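Local coordinates for protein FAD-binding oxidoreductase (Gulosibacter chungangensis, PDB 7PBG) that oxidises 4-ethylphenol and probably related 4-alkylphenols with a covalently bound FAD, dehydrogenating the side chain to give products such as 4-vinylphenol, at residues P256-T261 against P276-V281; P400-S405 against A410-D415. One frame throughout, in Å; residues are numbered along the deposited sequence.

Contact 1: residues P256-T261 against P276-V281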
loop_
_atom_site.group_PDB
_atom_site.type_symbol
_atom_site.label_atom_id
_atom_site.label_comp_id
_atom_site.label_asym_id
_atom_site.label_seq_id
_atom_site.Cartn_x
_atom_site.Cartn_y
_atom_site.Cartn_z
ATOM N N PRO A 256 -25.079 1.838 -17.641
ATOM C CA PRO A 256 -25.077 2.867 -16.610
ATOM C C PRO A 256 -25.744 2.433 -15.303
ATOM O O PRO A 256 -25.148 2.576 -14.230
ATOM C CB PRO A 256 -25.823 4.048 -17.249
ATOM C CG PRO A 256 -25.604 3.848 -18.696
ATOM C CD PRO A 256 -25.619 2.338 -18.922
ATOM N N ALA A 257 -26.939 1.856 -15.375
ATOM C CA ALA A 257 -27.602 1.421 -14.146
ATOM C C ALA A 257 -26.797 0.318 -13.443
ATOM O O ALA A 257 -26.873 0.211 -12.176
ATOM C CB ALA A 257 -28.993 0.968 -14.429
ATOM N N ILE A 258 -26.195 -0.577 -14.217
ATOM C CA ILE A 258 -25.387 -1.644 -13.603
ATOM C C ILE A 258 -24.278 -1.002 -12.761
ATOM O O ILE A 258 -24.097 -1.380 -11.622
ATOM C CB ILE A 258 -24.805 -2.606 -14.622
ATOM C CG1 ILE A 258 -25.903 -3.349 -15.399
ATOM C CG2 ILE A 258 -23.795 -3.503 -13.923
ATOM C CD1 ILE A 258 -25.391 -4.064 -16.662
ATOM N N MET A 259 -23.551 -0.031 -13.323
ATOM C CA MET A 259 -22.387 0.518 -12.633
ATOM C C MET A 259 -22.886 1.332 -11.421
ATOM O O MET A 259 -22.284 1.223 -10.360
ATOM C CB MET A 259 -21.533 1.384 -13.569
ATOM C CG MET A 259 -20.989 0.679 -14.772
ATOM S SD MET A 259 -20.239 -0.942 -14.498
ATOM C CE MET A 259 -18.886 -0.435 -13.440
ATOM N N GLU A 260 -23.985 2.095 -11.566
ATOM C CA GLU A 260 -24.467 2.963 -10.486
ATOM C C GLU A 260 -25.084 2.089 -9.392
ATOM O O GLU A 260 -25.065 2.528 -8.251
ATOM C CB GLU A 260 -25.420 4.012 -11.019
ATOM C CG GLU A 260 -24.718 5.036 -11.871
ATOM C CD GLU A 260 -23.822 6.031 -11.150
ATOM O OE1 GLU A 260 -23.909 6.136 -9.912
ATOM O OE2 GLU A 260 -23.079 6.748 -11.837
ATOM N N THR A 261 -25.569 0.882 -9.704
ATOM C CA THR A 261 -26.080 -0.045 -8.671
ATOM C C THR A 261 -24.909 -0.678 -7.900
ATOM O O THR A 261 -24.988 -0.851 -6.654
ATOM C CB THR A 261 -26.987 -1.134 -9.252
ATOM O OG1 THR A 261 -28.059 -0.459 -9.910
ATOM C CG2 THR A 261 -27.548 -2.081 -8.215
ATOM N N PRO A 276 -16.937 -7.061 -8.223
ATOM C CA PRO A 276 -17.447 -7.873 -9.301
ATOM C C PRO A 276 -16.932 -7.378 -10.652
ATOM O O PRO A 276 -16.462 -6.255 -10.741
ATOM C CB PRO A 276 -18.972 -7.796 -9.129
ATOM C CG PRO A 276 -19.188 -6.443 -8.480
ATOM C CD PRO A 276 -17.979 -6.206 -7.608
ATOM N N ILE A 277 -17.029 -8.230 -11.654
ATOM C CA ILE A 277 -16.730 -7.850 -13.056
ATOM C C ILE A 277 -18.053 -7.603 -13.786
ATOM O O ILE A 277 -19.073 -8.212 -13.475
ATOM C CB ILE A 277 -15.851 -8.907 -13.752
ATOM C CG1 ILE A 277 -16.519 -10.271 -13.809
ATOM C CG2 ILE A 277 -14.496 -8.996 -13.056
ATOM C CD1 ILE A 277 -15.801 -11.297 -14.689
ATOM N N VAL A 278 -17.985 -6.783 -14.799
ATOM C CA VAL A 278 -19.154 -6.493 -15.666
ATOM C C VAL A 278 -18.655 -6.681 -17.084
ATOM O O VAL A 278 -17.869 -5.806 -17.548
ATOM C CB VAL A 278 -19.733 -5.083 -15.448
ATOM C CG1 VAL A 278 -21.032 -4.954 -16.228
ATOM C CG2 VAL A 278 -19.942 -4.769 -13.972
ATOM N N ARG A 279 -18.950 -7.818 -17.707
ATOM C CA ARG A 279 -18.410 -8.023 -19.072
ATOM C C ARG A 279 -19.515 -7.961 -20.107
ATOM O O ARG A 279 -20.698 -8.273 -19.830
ATOM C CB ARG A 279 -17.618 -9.317 -19.203
ATOM C CG ARG A 279 -18.296 -10.553 -18.704
ATOM C CD ARG A 279 -17.351 -11.705 -19.057
ATOM N NE ARG A 279 -15.942 -11.641 -18.659
ATOM C CZ ARG A 279 -15.090 -12.678 -18.804
ATOM N NH1 ARG A 279 -15.490 -13.810 -19.377
ATOM N NH2 ARG A 279 -13.829 -12.569 -18.416
ATOM N N ASN A 280 -19.097 -7.648 -21.320
ATOM C CA ASN A 280 -20.034 -7.675 -22.460
ATOM C C ASN A 280 -20.182 -9.107 -22.968
ATOM O O ASN A 280 -19.344 -9.977 -22.675
ATOM C CB ASN A 280 -19.658 -6.679 -23.533
ATOM C CG ASN A 280 -18.405 -6.970 -24.323
ATOM O OD1 ASN A 280 -17.553 -7.762 -23.930
ATOM N ND2 ASN A 280 -18.280 -6.270 -25.435
ATOM N N VAL A 281 -21.223 -9.318 -23.773
ATOM C CA VAL A 281 -21.521 -10.689 -24.286
ATOM C C VAL A 281 -20.344 -11.185 -25.119
ATOM O O VAL A 281 -19.994 -12.418 -25.050
ATOM C CB VAL A 281 -22.856 -10.749 -25.043
ATOM C CG1 VAL A 281 -22.890 -9.911 -26.289
ATOM C CG2 VAL A 281 -23.194 -12.198 -25.364
#
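V278 meets I258 and M259 without a ring or any other flat group between them: the contact is a small apolar cluster of three side chains, methyl groups and one sulfur. The fork of V278 points at helix 255-266 and is shared by two successive residues. Its CG1 branch, anti to the backbone N (chi1 -172°), touches I258 CG2 at 3.9 Å. Its CG2 branch rests against M259 SD, also at 3.9 Å, and comes almost as close to I258 CG2. I258 touches V278 with its CG2 methyl. M259 leaves the helix pointing across the line to the strand, then bends at chi2 (-46°) and again at chi3 (-63°), which brings SD alongside V278 CG2.

Strand 277-280 belongs to the long antiparallel sheet, and helix 255-266 links it to strand 241-249 in a beta-alpha-beta crossover that passes over strand 318-326. I258 also packs on W318 and V320 of that middle strand, while M259 reaches F431 and I433 on the other flank. A257 O, beside I258, accepts T261 OG1 (2.6 Å) from one turn further on; T261 N reaches the same oxygen from the opposite face of its plane. At the end of the strand N280 is the N-cap of helix 281-288, its OD1 accepting the backbone N of F283.

Contact 2: residues P400-S405 against A410-D415; sequences PVSAPS and AKQYED
A buried water bridges P400, S402 and Q412, gripped by three groups at once. It donates to P400 O at 3.0 Å. From Q412 NE2 it accepts a bond of 2.9 Å. Its shortest bond, 2.7 Å, is with S402 OG, and so it joins the strand to the helix. Direct polar contact is absent: S402 OG and Q412 NE2 stay 4.0 Å apart, a gap the water spans. S402 points toward the helix from its CA, and chi1 62° places OG between the backbone N and the carbonyl carbon, within reach of the water. Q412 leaves helix 406-422 with its chain extended beyond CG (chi2 -152°), which carries the amide across to the strand. Both ends of that amide are engaged, since OE1 hydrogen-bonds H440 ND1 while NE2 holds the water; together these should fix its rotation. The same OE1 lies 3.5 Å from P400 CG, where the proline ring and the glutamine chain pass each other running in opposite directions.

Beyond the strand, V401, A403 and P404 pack against M196, L207 and L121 of the second subunit. S405 is the N-cap of helix 406-422, its OG bonded to D408 N, and so marks the turn from strand into helix. Strand 393-402, this helix and strand 426-433 form a beta-alpha-beta crossover over strand 438-447, within the C-terminal FAD-linked oxidase region.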
loop_
_atom_site.group_PDB
_atom_site.type_symbol
_atom_site.label_atom_id
_atom_site.label_comp_id
_atom_site.label_asym_id
_atom_site.label_seq_id
_atom_site.Cartn_x
_atom_site.Cartn_y
_atom_site.Cartn_z
ATOM N N PRO A 400 -8.022 2.084 -19.135
ATOM C CA PRO A 400 -7.996 3.287 -18.328
ATOM C C PRO A 400 -8.785 3.196 -17.026
ATOM O O PRO A 400 -9.787 2.518 -16.928
ATOM C CB PRO A 400 -8.641 4.339 -19.212
ATOM C CG PRO A 400 -9.590 3.553 -20.090
ATOM C CD PRO A 400 -8.864 2.227 -20.334
ATOM N N VAL A 401 -8.397 4.079 -16.113
ATOM C CA VAL A 401 -9.025 4.178 -14.787
ATOM C C VAL A 401 -9.696 5.551 -14.723
ATOM O O VAL A 401 -9.169 6.519 -15.268
ATOM C CB VAL A 401 -8.014 3.952 -13.653
ATOM C CG1 VAL A 401 -6.845 4.912 -13.667
ATOM C CG2 VAL A 401 -8.705 3.908 -12.295
ATOM N N SER A 402 -10.841 5.609 -14.061
ATOM C CA SER A 402 -11.633 6.855 -13.973
ATOM C C SER A 402 -12.495 6.859 -12.705
ATOM O O SER A 402 -12.463 5.888 -11.981
ATOM C CB SER A 402 -12.469 6.980 -15.193
ATOM O OG SER A 402 -13.366 5.897 -15.255
ATOM N N ALA A 403 -13.277 7.913 -12.471
ATOM C CA ALA A 403 -14.263 7.886 -11.367
ATOM C C ALA A 403 -15.487 7.063 -11.756
ATOM O O ALA A 403 -15.985 7.096 -12.895
ATOM C CB ALA A 403 -14.618 9.307 -10.967
ATOM N N PRO A 404 -16.056 6.295 -10.799
ATOM C CA PRO A 404 -17.286 5.568 -11.061
ATOM C C PRO A 404 -18.429 6.470 -11.510
ATOM O O PRO A 404 -18.750 7.520 -10.878
ATOM C CB PRO A 404 -17.599 4.910 -9.734
ATOM C CG PRO A 404 -16.228 4.689 -9.142
ATOM C CD PRO A 404 -15.508 5.978 -9.474
ATOM N N SER A 405 -19.045 6.029 -12.593
ATOM C CA SER A 405 -20.057 6.815 -13.316
ATOM C C SER A 405 -20.686 5.907 -14.347
ATOM O O SER A 405 -19.966 5.463 -15.239
ATOM C CB SER A 405 -19.480 8.039 -13.979
ATOM O OG SER A 405 -20.435 8.581 -14.900
ATOM N N ALA A 410 -20.843 4.125 -20.068
ATOM C CA ALA A 410 -21.588 3.909 -21.330
ATOM C C ALA A 410 -20.950 4.709 -22.451
ATOM O O ALA A 410 -20.902 4.206 -23.555
ATOM C CB ALA A 410 -23.042 4.245 -21.157
ATOM N N LYS A 411 -20.464 5.912 -22.176
ATOM C CA LYS A 411 -19.848 6.731 -23.245
ATOM C C LYS A 411 -18.543 6.074 -23.663
ATOM O O LYS A 411 -18.292 5.972 -24.890
ATOM C CB LYS A 411 -19.613 8.195 -22.855
ATOM N N GLN A 412 -17.715 5.651 -22.711
ATOM C CA GLN A 412 -16.483 4.901 -23.016
ATOM C C GLN A 412 -16.821 3.678 -23.860
ATOM O O GLN A 412 -16.147 3.453 -24.878
ATOM C CB GLN A 412 -15.789 4.441 -21.746
ATOM C CG GLN A 412 -15.022 5.552 -21.086
ATOM C CD GLN A 412 -13.869 4.964 -20.316
ATOM O OE1 GLN A 412 -12.845 4.569 -20.896
ATOM N NE2 GLN A 412 -14.051 4.884 -19.015
ATOM N N TYR A 413 -17.829 2.903 -23.470
ATOM C CA TYR A 413 -18.245 1.715 -24.253
ATOM C C TYR A 413 -18.598 2.115 -25.687
ATOM O O TYR A 413 -18.066 1.502 -26.627
ATOM C CB TYR A 413 -19.456 1.006 -23.651
ATOM C CG TYR A 413 -19.820 -0.290 -24.330
ATOM C CD1 TYR A 413 -18.926 -1.333 -24.330
ATOM C CD2 TYR A 413 -21.032 -0.496 -24.981
ATOM C CE1 TYR A 413 -19.211 -2.569 -24.899
ATOM C CE2 TYR A 413 -21.323 -1.732 -25.576
ATOM C CZ TYR A 413 -20.426 -2.789 -25.506
ATOM O OH TYR A 413 -20.657 -4.066 -26.015
ATOM N N GLU A 414 -19.521 3.067 -25.852
ATOM C CA GLU A 414 -20.011 3.488 -27.200
ATOM C C GLU A 414 -18.834 4.011 -28.024
ATOM O O GLU A 414 -18.712 3.630 -29.167
ATOM C CB GLU A 414 -21.144 4.515 -27.092
ATOM C CG GLU A 414 -22.451 3.868 -26.640
ATOM C CD GLU A 414 -22.969 2.745 -27.539
ATOM O OE1 GLU A 414 -23.636 1.795 -27.013
ATOM O OE2 GLU A 414 -22.716 2.812 -28.771
ATOM N N ASP A 415 -17.996 4.856 -27.451
ATOM C CA ASP A 415 -16.830 5.415 -28.172
ATOM C C ASP A 415 -15.894 4.275 -28.585
ATOM O O ASP A 415 -15.320 4.347 -29.687
ATOM C CB ASP A 415 -16.062 6.422 -27.316
ATOM C CG ASP A 415 -16.771 7.769 -27.138
ATOM O OD1 ASP A 415 -17.758 8.013 -27.825
ATOM O OD2 ASP A 415 -16.312 8.557 -26.306
HETATM O O HOH W 1 -12.289 4.096 -16.890
#

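In the fold
Contacts 1 and 2 lie in series along the chain, with centres 11 Å apart, and each packs a helix on the same eight-stranded antiparallel sheet. The two helices meet directly where P256 CG rests 3.6 Å from A410 CB. A probable hydrogen bond of 3.3 Å from N280 ND2 to Y413 OH ties the strand of contact 1 to the helix of contact 2. E260 OE2 bonds the backbone N of G406, and E260 OE1 forms a salt bridge with K120 of the second subunit. Neither contact touches the flavin: the side chains of V278 and P400 are each about 14 Å from FAD, and the side chain of P400 is about 9 Å from that of the FAD-binding R477.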